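Local coordinates for protein carboxylesterase (Uncultured bacterium, PDB 5GMX) that probably hydrolyses carboxylic ester bonds as a family VIII carboxylesterase with a beta-lactamase-like fold, and also acts on oxyimino cephalosporins, at residues Ile67-Tyr70 / Ser71-Lys74; Ala169-Val172 / Ala173-Thr177; Ala261-Pro264 / Gly265-Gln269; Arg319-Arg322 / Gly323-Leu326. One frame throughout, in Å; residues are numbered along the deposited sequence.

Contact 1: residues Ile67-Tyr70 / Ser71-Lys74; sequences INTY and STTK. With PMS (phenylmethanesulfonic acid), chain C.
Thr73 folds back from the first turn of helix 72-86 onto the carbonyl of Tyr70. Its CB borders Tyr70 O, and CG2 packs 3.2 Å from Pro264 O. On the other branch Thr73 OG1 donates to Tyr70 O at 2.6 Å, in the plane of that carbonyl; a chi1 of -43° keeps OG1 beside its own backbone N, facing Tyr70 O. Thr73 N also donates to Tyr70 O at 2.9 Å, so a single carbonyl oxygen is gripped twice by one residue. Thr73 OG1 further accepts Gly268 N. Thr69 comes in across this side chain at about a right angle; the Thr69 hydroxyl is hydrogen-bonded to Tyr201 OH and to Gly268 O. A type II' turn runs from Thr69 to Thr72, closed by Thr72 N to Thr69 O at 3.2 Å. Within 67-70, Asn68 ND2 sits 3.0 Å above the centre of the Tyr70 ring, while Tyr70 OH is bonded to Thr249 O. The turn delivers Ser71 to the helix head, where its OG is joined covalently to the sulfur S of phenylmethanesulfonic acid (1.5 Å) and its N makes a weak 3.0 Å bond to O1S. Lys74 NZ ends 4.0 Å from the sulfur S of the ligand, held by Tyr160 OH, Ala162 O and Gly265 O. Sulfonylation of this hydroxyl is consistent with Ser71 being the nucleophile of a serine-x-x-lysine esterase.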
loop_
_atom_site.group_PDB
_atom_site.type_symbol
_atom_site.label_atom_id
_atom_site.label_comp_id
_atom_site.label_asym_id
_atom_site.label_seq_id
_atom_site.Cartn_x
_atom_site.Cartn_y
_atom_site.Cartn_z
ATOM N N ILE A 67 9.771 0.112 -8.723
ATOM C CA ILE A 67 9.279 1.485 -8.818
ATOM C C ILE A 67 8.595 1.877 -7.504
ATOM O O ILE A 67 8.071 1.021 -6.784
ATOM C CB ILE A 67 8.288 1.660 -10.011
ATOM C CG1 ILE A 67 8.069 3.138 -10.360
ATOM C CG2 ILE A 67 6.965 0.955 -9.743
ATOM C CD1 ILE A 67 9.338 3.886 -10.776
ATOM N N ASN A 68 8.629 3.164 -7.179
ATOM C CA ASN A 68 7.873 3.676 -6.044
ATOM C C ASN A 68 6.383 3.412 -6.249
ATOM O O ASN A 68 5.840 3.672 -7.322
ATOM C CB ASN A 68 8.138 5.166 -5.859
ATOM C CG ASN A 68 7.695 5.673 -4.504
ATOM O OD1 ASN A 68 8.472 5.676 -3.556
ATOM N ND2 ASN A 68 6.440 6.098 -4.405
ATOM N N THR A 69 5.717 2.884 -5.230
ATOM C CA THR A 69 4.305 2.526 -5.367
ATOM C C THR A 69 3.373 3.445 -4.581
ATOM O O THR A 69 2.163 3.235 -4.572
ATOM C CB THR A 69 4.049 1.084 -4.904
ATOM O OG1 THR A 69 4.418 0.954 -3.526
ATOM C CG2 THR A 69 4.862 0.092 -5.748
ATOM N N TYR A 70 3.939 4.459 -3.931
ATOM C CA TYR A 70 3.167 5.406 -3.126
ATOM C C TYR A 70 2.203 4.702 -2.174
ATOM O O TYR A 70 2.606 3.770 -1.491
ATOM C CB TYR A 70 2.441 6.393 -4.037
ATOM C CG TYR A 70 3.427 7.308 -4.720
ATOM C CD1 TYR A 70 3.992 8.376 -4.034
ATOM C CD2 TYR A 70 3.834 7.078 -6.029
ATOM C CE1 TYR A 70 4.915 9.208 -4.636
ATOM C CE2 TYR A 70 4.758 7.906 -6.645
ATOM C CZ TYR A 70 5.290 8.971 -5.942
ATOM O OH TYR A 70 6.206 9.800 -6.545
ATOM N N SER A 71 0.938 5.111 -2.140
ATOM C CA SER A 71 0.034 4.619 -1.095
ATOM C C SER A 71 -0.340 3.145 -1.227
ATOM O O SER A 71 -0.998 2.590 -0.348
ATOM C CB SER A 71 -1.233 5.462 -1.052
ATOM O OG SER A 71 -0.907 6.814 -0.756
ATOM N N THR A 72 0.065 2.504 -2.317
ATOM C CA THR A 72 -0.055 1.051 -2.406
ATOM C C THR A 72 0.651 0.434 -1.182
ATOM O O THR A 72 0.192 -0.567 -0.601
ATOM C CB THR A 72 0.535 0.520 -3.737
ATOM O OG1 THR A 72 -0.178 1.102 -4.845
ATOM C CG2 THR A 72 0.447 -1.001 -3.813
ATOM N N THR A 73 1.734 1.086 -0.763
ATOM C CA THR A 73 2.486 0.704 0.435
ATOM C C THR A 73 1.627 0.606 1.704
ATOM O O THR A 73 1.920 -0.203 2.585
ATOM C CB THR A 73 3.647 1.701 0.703
ATOM O OG1 THR A 73 4.303 2.019 -0.530
ATOM C CG2 THR A 73 4.663 1.114 1.669
ATOM N N LYS A 74 0.581 1.426 1.807
ATOM C CA LYS A 74 -0.244 1.419 3.012
ATOM C C LYS A 74 -0.845 0.034 3.220
ATOM O O LYS A 74 -0.906 -0.448 4.356
ATOM C CB LYS A 74 -1.343 2.493 2.947
ATOM C CG LYS A 74 -0.805 3.921 3.065
ATOM C CD LYS A 74 -1.926 4.916 3.350
ATOM C CE LYS A 74 -1.379 6.325 3.439
ATOM N NZ LYS A 74 -0.887 6.765 2.116
HETATM C C PMS C . 0.354 8.990 -0.940
HETATM S S PMS C . -0.828 7.922 -1.733
HETATM C C1 PMS C . 0.135 10.453 -1.282
HETATM C C2 PMS C . 0.803 11.028 -2.356
HETATM C C3 PMS C . 0.606 12.367 -2.666
HETATM C C4 PMS C . -0.256 13.138 -1.902
HETATM C C5 PMS C . -0.923 12.568 -0.827
HETATM C C6 PMS C . -0.724 11.231 -0.518
HETATM O O2S PMS C . -2.182 8.555 -1.967
HETATM O O1S PMS C . -0.413 7.606 -3.151
#

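Contact 2: residues Ala169-Val172 / Ala173-Thr177; sequences AGEV and ARRVT
Glu171 OE2 is gripped by two nitrogens of one guanidinium: Arg175 NE at 2.6 Å, with a nearly straight N-H, and Arg175 NH2 through a weak bond of 3.2 Å. The oxygen lies in the guanidinium plane, at its edge, yet the carboxylate stands perpendicular to that plane (90°) and is approached on its anti side, well out of its own plane. The sister oxygen serves the preceding arginine. Arg174 NH1 meets Glu171 OE1 at 2.8 Å on the syn lone pair, again edge-on to the guanidinium, but here the two planes are only 34° apart. Glu171 reaches both partners by leaving its backbone with CG anti to N and then bending at chi2 (61°), which brings the carboxylate round over the following turn. Arg175 bends at chi2 to reach OE2, Arg174 at chi3 to reach OE1. Trp138 NE1 adds a further bond to OE1, and Glu102 takes Arg175 NH1 in a second salt bridge. Beneath these side chains the i to i+4 backbone bonds continue, Ala173 N binding Ala169 O at 3.1 Å and Val176 N binding Val172 O at 3.1 Å. Ala173 turns to the interior, packing on Val80 and Leu84 of helix 72-86 and on Leu183 and Leu186 of helix 183-192. With its i+3 and i+4 arginines each taking one oxygen, the buried carboxylate is probably kept ionised, and its rotation is restrained through both oxygens near the close of the helix.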
loop_
_atom_site.group_PDB
_atom_site.type_symbol
_atom_site.label_atom_id
_atom_site.label_comp_id
_atom_site.label_asym_id
_atom_site.label_seq_id
_atom_site.Cartn_x
_atom_site.Cartn_y
_atom_site.Cartn_z
ATOM N N ALA A 169 0.914 3.412 12.211
ATOM C CA ALA A 169 0.650 1.976 12.127
ATOM C C ALA A 169 1.917 1.191 12.478
ATOM O O ALA A 169 1.921 0.286 13.338
ATOM C CB ALA A 169 0.163 1.605 10.727
ATOM N N GLY A 170 3.003 1.597 11.832
ATOM C CA GLY A 170 4.294 0.956 11.987
ATOM C C GLY A 170 4.830 1.040 13.402
ATOM O O GLY A 170 5.469 0.109 13.878
ATOM N N GLU A 171 4.584 2.159 14.076
ATOM C CA GLU A 171 5.091 2.322 15.428
ATOM C C GLU A 171 4.320 1.424 16.380
ATOM O O GLU A 171 4.894 0.893 17.338
ATOM C CB GLU A 171 5.028 3.780 15.882
ATOM C CG GLU A 171 5.605 4.028 17.278
ATOM C CD GLU A 171 7.091 3.663 17.423
ATOM O OE1 GLU A 171 7.753 3.312 16.421
ATOM O OE2 GLU A 171 7.600 3.726 18.563
ATOM N N VAL A 172 3.029 1.232 16.126
ATOM C CA VAL A 172 2.322 0.232 16.931
ATOM C C VAL A 172 2.962 -1.155 16.750
ATOM O O VAL A 172 3.284 -1.873 17.741
ATOM C CB VAL A 172 0.833 0.170 16.570
ATOM C CG1 VAL A 172 0.154 -0.999 17.275
ATOM C CG2 VAL A 172 0.161 1.479 16.943
ATOM N N ALA A 173 3.193 -1.494 15.479
ATOM C CA ALA A 173 3.841 -2.760 15.134
ATOM C C ALA A 173 5.192 -2.949 15.826
ATOM O O ALA A 173 5.490 -4.038 16.318
ATOM C CB ALA A 173 4.016 -2.861 13.620
ATOM N N ARG A 174 5.993 -1.888 15.856
ATOM C CA ARG A 174 7.317 -1.929 16.454
ATOM C C ARG A 174 7.218 -2.058 17.959
ATOM O O ARG A 174 8.027 -2.749 18.572
ATOM C CB ARG A 174 8.124 -0.676 16.097
ATOM C CG ARG A 174 8.519 -0.558 14.641
ATOM C CD ARG A 174 9.426 0.648 14.404
ATOM N NE ARG A 174 10.728 0.518 15.057
ATOM C CZ ARG A 174 11.144 1.282 16.066
ATOM N NH1 ARG A 174 10.362 2.240 16.545
ATOM N NH2 ARG A 174 12.350 1.092 16.597
ATOM N N ARG A 175 6.234 -1.387 18.556
ATOM C CA ARG A 175 6.101 -1.421 20.011
ATOM C C ARG A 175 5.725 -2.801 20.520
ATOM O O ARG A 175 6.236 -3.228 21.560
ATOM C CB ARG A 175 5.066 -0.413 20.518
ATOM C CG ARG A 175 5.434 1.046 20.327
ATOM C CD ARG A 175 6.597 1.472 21.193
ATOM N NE ARG A 175 6.974 2.857 20.909
ATOM C CZ ARG A 175 7.007 3.827 21.817
ATOM N NH1 ARG A 175 6.703 3.564 23.086
ATOM N NH2 ARG A 175 7.362 5.054 21.461
ATOM N N VAL A 176 4.848 -3.516 19.810
ATOM C CA VAL A 176 4.479 -4.841 20.328
ATOM C C VAL A 176 5.516 -5.915 20.002
ATOM O O VAL A 176 5.383 -7.065 20.435
ATOM C CB VAL A 176 3.106 -5.321 19.811
ATOM C CG1 VAL A 176 2.036 -4.284 20.132
ATOM C CG2 VAL A 176 3.151 -5.631 18.323
ATOM N N THR A 177 6.532 -5.557 19.222
ATOM C CA THR A 177 7.655 -6.462 18.989
ATOM C C THR A 177 8.934 -5.910 19.645
ATOM O O THR A 177 10.048 -6.212 19.220
ATOM C CB THR A 177 7.898 -6.705 17.479
ATOM O OG1 THR A 177 8.033 -5.450 16.805
ATOM C CG2 THR A 177 6.732 -7.480 16.865
#

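Contact 3: residues Ala261-Pro264 / Gly265-Gln269; sequences AEVP and GANGQ
The Asn267 carboxamide lies flat beneath Val263, whose CB stands over one face, 3.8 Å from Asn267 CG, the two side chains crossing at about a right angle. At the edge of the amide, ND2 donates to Ala261 O at 2.9 Å. Ala261 O lies in the amide plane, although the nitrogen itself stands well above the plane of the Ala261 carbonyl. The same ND2 also bonds to Trp258 O. OD1 takes a weak bond from Val263 N at 3.0 Å, and that donor sits above the same face as Val263 CB. A chi1 of 88° places Asn267 CG between its backbone N and carbonyl carbon, which lets the amide reach back across the loop to backbone on both sides of Glu262. Val263 O is flanked as well: Ala266 N and Asn267 N, each 2.9 Å away, bond to it from opposite faces of its carbonyl plane. A single asparagine thus joins the incoming limb of the loop to the outgoing one. Beyond it, Gln269 NE2 bonds back to Asn267 O at 3.0 Å. The Ala266 N to Val263 O bond closes a beta turn through Pro264 and Gly265, in the loop between helix 256-260 and strand 269-270. This loop borders the ligand site: the Ala266 side chain lies about 4 Å, between nearest atoms, from the bound phenylmethanesulfonic acid.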
loop_
_atom_site.group_PDB
_atom_site.type_symbol
_atom_site.label_atom_id
_atom_site.label_comp_id
_atom_site.label_asym_id
_atom_site.label_seq_id
_atom_site.Cartn_x
_atom_site.Cartn_y
_atom_site.Cartn_z
ATOM N N ALA A 261 14.977 5.398 2.991
ATOM C CA ALA A 261 14.284 5.608 4.259
ATOM C C ALA A 261 13.115 4.654 4.443
ATOM O O ALA A 261 12.796 3.876 3.559
ATOM C CB ALA A 261 13.793 7.054 4.354
ATOM N N GLU A 262 12.464 4.721 5.594
ATOM C CA GLU A 262 11.214 3.996 5.764
ATOM C C GLU A 262 10.064 4.985 5.939
ATOM O O GLU A 262 9.923 5.620 6.978
ATOM C CB GLU A 262 11.298 3.018 6.933
ATOM C CG GLU A 262 12.267 1.888 6.648
ATOM C CD GLU A 262 12.108 0.713 7.587
ATOM O OE1 GLU A 262 12.941 -0.223 7.503
ATOM O OE2 GLU A 262 11.141 0.706 8.380
ATOM N N VAL A 263 9.286 5.147 4.873
ATOM C CA VAL A 263 8.096 5.993 4.885
ATOM C C VAL A 263 6.943 5.145 4.380
ATOM O O VAL A 263 6.519 5.281 3.231
ATOM C CB VAL A 263 8.264 7.249 3.999
ATOM C CG1 VAL A 263 7.132 8.244 4.254
ATOM C CG2 VAL A 263 9.604 7.919 4.276
ATOM N N PRO A 264 6.430 4.260 5.242
ATOM C CA PRO A 264 5.499 3.196 4.841
ATOM C C PRO A 264 4.118 3.686 4.375
ATOM O O PRO A 264 3.294 2.873 3.968
ATOM C CB PRO A 264 5.373 2.352 6.114
ATOM C CG PRO A 264 6.576 2.728 6.962
ATOM C CD PRO A 264 6.782 4.179 6.669
ATOM N N GLY A 265 3.858 4.987 4.430
ATOM C CA GLY A 265 2.653 5.498 3.810
ATOM C C GLY A 265 2.824 5.723 2.310
ATOM O O GLY A 265 1.840 5.890 1.593
ATOM N N ALA A 266 4.065 5.736 1.822
ATOM C CA ALA A 266 4.296 6.242 0.469
ATOM C C ALA A 266 5.566 5.795 -0.263
ATOM O O ALA A 266 5.705 6.097 -1.444
ATOM C CB ALA A 266 4.272 7.771 0.508
ATOM N N ASN A 267 6.498 5.105 0.383
ATOM C CA ASN A 267 7.766 4.904 -0.313
ATOM C C ASN A 267 8.140 3.454 -0.603
ATOM O O ASN A 267 9.311 3.136 -0.812
ATOM C CB ASN A 267 8.901 5.599 0.453
ATOM C CG ASN A 267 9.537 4.728 1.511
ATOM O OD1 ASN A 267 8.877 3.912 2.169
ATOM N ND2 ASN A 267 10.847 4.899 1.681
ATOM N N GLY A 268 7.146 2.582 -0.660
ATOM C CA GLY A 268 7.410 1.200 -0.998
ATOM C C GLY A 268 8.014 1.101 -2.385
ATOM O O GLY A 268 7.519 1.727 -3.314
ATOM N N GLN A 269 9.110 0.355 -2.511
ATOM C CA GLN A 269 9.702 0.075 -3.809
ATOM C C GLN A 269 9.328 -1.348 -4.196
ATOM O O GLN A 269 9.708 -2.301 -3.512
ATOM C CB GLN A 269 11.232 0.233 -3.788
ATOM C CG GLN A 269 11.740 1.530 -3.185
ATOM C CD GLN A 269 11.346 2.730 -4.016
ATOM O OE1 GLN A 269 11.633 2.786 -5.212
ATOM N NE2 GLN A 269 10.644 3.684 -3.396
#

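Contact 4: residues Arg319-Arg322 / Gly323-Leu326; sequences RWSR and GFIL
Ser321 and Phe324 form the tight end of a short antiparallel hairpin. Phe324 O receives both Ser321 N, at 3.1 Å, and Ser321 OG, at 2.8 Å. A chi1 of 65° sets OG between the serine's N and carbonyl carbon, pointing it across at Phe324; OG lies at the edge of the Phe324 ring, near its plane. The bend itself is an inverse gamma turn centred on Arg322, with a weak bond from Gly323 N to Ser321 O. Gly323 has a positive phi of 117°, where a CB would be jammed against the carbonyl oxygen of Arg322. On one side of the hairpin Trp320 CZ3 packs against Ile325 CG1 at 3.6 Å, next to His341. On the other, Leu326 CG rests 3.8 Å from Ser321 CB, and Leu326 CB sits 3.5 Å above one face of the Arg319 guanidinium, offset toward its rim. The extended Arg319 chain crosses Leu326 at about a right angle, its charge paired with Glu305. Toward the open end the pairing slackens: Leu326 N still binds Arg319 O at 2.9 Å, but a single water, 3.0 Å from Arg319 N and from Leu326 O, takes the place of a direct bond between them. There the strands part, one leaving to pair with strand 307-310 and the other with strand 339-342. With two donors from Ser321, Phe324 O has its acceptor capacity well used in this buried turn, while Arg319 offers its flat face to a leucine and its nitrogens to Glu305 and to the carbonyls of Asn327 and Pro336.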
loop_
_atom_site.group_PDB
_atom_site.type_symbol
_atom_site.label_atom_id
_atom_site.label_comp_id
_atom_site.label_asym_id
_atom_site.label_seq_id
_atom_site.Cartn_x
_atom_site.Cartn_y
_atom_site.Cartn_z
ATOM N N ARG A 319 -14.745 3.829 2.235
ATOM C CA ARG A 319 -15.131 2.671 3.017
ATOM C C ARG A 319 -13.878 2.021 3.602
ATOM O O ARG A 319 -13.211 1.219 2.942
ATOM C CB ARG A 319 -15.911 1.685 2.151
ATOM C CG ARG A 319 -16.541 0.559 2.927
ATOM C CD ARG A 319 -17.290 -0.367 2.000
ATOM N NE ARG A 319 -17.650 -1.608 2.674
ATOM C CZ ARG A 319 -17.657 -2.799 2.093
ATOM N NH1 ARG A 319 -17.328 -2.922 0.811
ATOM N NH2 ARG A 319 -18.006 -3.866 2.797
ATOM N N TRP A 320 -13.563 2.388 4.840
ATOM C CA TRP A 320 -12.328 1.975 5.496
ATOM C C TRP A 320 -12.500 0.758 6.398
ATOM O O TRP A 320 -13.449 0.682 7.217
ATOM C CB TRP A 320 -11.755 3.121 6.345
ATOM C CG TRP A 320 -11.242 4.309 5.592
ATOM C CD1 TRP A 320 -11.753 5.581 5.624
ATOM C CD2 TRP A 320 -10.099 4.361 4.730
ATOM N NE1 TRP A 320 -11.008 6.412 4.825
ATOM C CE2 TRP A 320 -9.990 5.692 4.261
ATOM C CE3 TRP A 320 -9.161 3.414 4.302
ATOM C CZ2 TRP A 320 -8.983 6.096 3.388
ATOM C CZ3 TRP A 320 -8.160 3.817 3.433
ATOM C CH2 TRP A 320 -8.081 5.148 2.984
ATOM N N SER A 321 -11.555 -0.169 6.254
ATOM C CA SER A 321 -11.359 -1.241 7.215
ATOM C C SER A 321 -10.133 -0.911 8.067
ATOM O O SER A 321 -9.684 0.238 8.102
ATOM C CB SER A 321 -11.183 -2.589 6.507
ATOM O OG SER A 321 -9.992 -2.617 5.737
ATOM N N ARG A 322 -9.552 -1.917 8.715
ATOM C CA ARG A 322 -8.366 -1.679 9.529
ATOM C C ARG A 322 -7.120 -1.556 8.655
ATOM O O ARG A 322 -6.204 -2.372 8.736
ATOM C CB ARG A 322 -8.181 -2.786 10.565
ATOM C CG ARG A 322 -9.168 -2.720 11.730
ATOM C CD ARG A 322 -10.394 -3.574 11.500
ATOM N NE ARG A 322 -11.305 -3.447 12.628
ATOM C CZ ARG A 322 -11.447 -4.355 13.582
ATOM N NH1 ARG A 322 -10.759 -5.488 13.526
ATOM N NH2 ARG A 322 -12.296 -4.140 14.580
ATOM N N GLY A 323 -7.105 -0.537 7.803
ATOM C CA GLY A 323 -5.943 -0.240 6.990
ATOM C C GLY A 323 -6.163 -0.368 5.497
ATOM O O GLY A 323 -5.431 0.226 4.711
ATOM N N PHE A 324 -7.153 -1.159 5.099
ATOM C CA PHE A 324 -7.406 -1.393 3.677
ATOM C C PHE A 324 -8.623 -0.642 3.180
ATOM O O PHE A 324 -9.593 -0.474 3.906
ATOM C CB PHE A 324 -7.598 -2.885 3.399
ATOM C CG PHE A 324 -6.387 -3.720 3.684
ATOM C CD1 PHE A 324 -5.418 -3.910 2.706
ATOM C CD2 PHE A 324 -6.219 -4.318 4.924
ATOM C CE1 PHE A 324 -4.305 -4.696 2.951
ATOM C CE2 PHE A 324 -5.105 -5.102 5.187
ATOM C CZ PHE A 324 -4.146 -5.292 4.195
ATOM N N ILE A 325 -8.560 -0.205 1.930
ATOM C CA ILE A 325 -9.733 0.282 1.226
ATOM C C ILE A 325 -10.647 -0.892 0.898
ATOM O O ILE A 325 -10.211 -1.879 0.306
ATOM C CB ILE A 325 -9.355 0.995 -0.085
ATOM C CG1 ILE A 325 -8.490 2.229 0.197
ATOM C CG2 ILE A 325 -10.606 1.372 -0.869
ATOM C CD1 ILE A 325 -7.952 2.881 -1.074
ATOM N N LEU A 326 -11.905 -0.796 1.296
ATOM C CA LEU A 326 -12.886 -1.805 0.924
ATOM C C LEU A 326 -13.573 -1.368 -0.362
ATOM O O LEU A 326 -13.702 -0.172 -0.637
ATOM C CB LEU A 326 -13.904 -2.033 2.042
ATOM C CG LEU A 326 -13.356 -2.603 3.356
ATOM C CD1 LEU A 326 -14.484 -2.852 4.365
ATOM C CD2 LEU A 326 -12.577 -3.874 3.117
HETATM O O HOH W 1 -13.905 2.837 -0.500
#

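Contacts 1 and 3 flank the ligand site: their centres are 7 Å apart, and Thr69 N lies 2.9 Å from Gly268 O just beyond the paired strands 67-68 and 269-270. Contact 4 does not touch contact 1, its nearest atoms being about 5 Å away, but its Ile325 side chain comes within about 8 Å of the bound phenylmethanesulfonic acid, and Trp320 and Ile325 both pack on His341, which also meets Ser71 and Lys74. Contact 2 is the remote one, its centre 20 Å from that of contact 1 and the Ala169 side chain about 14 Å from the ligand. Helix 72-86, starting in contact 1, reaches both outlying contacts, 2 and 4.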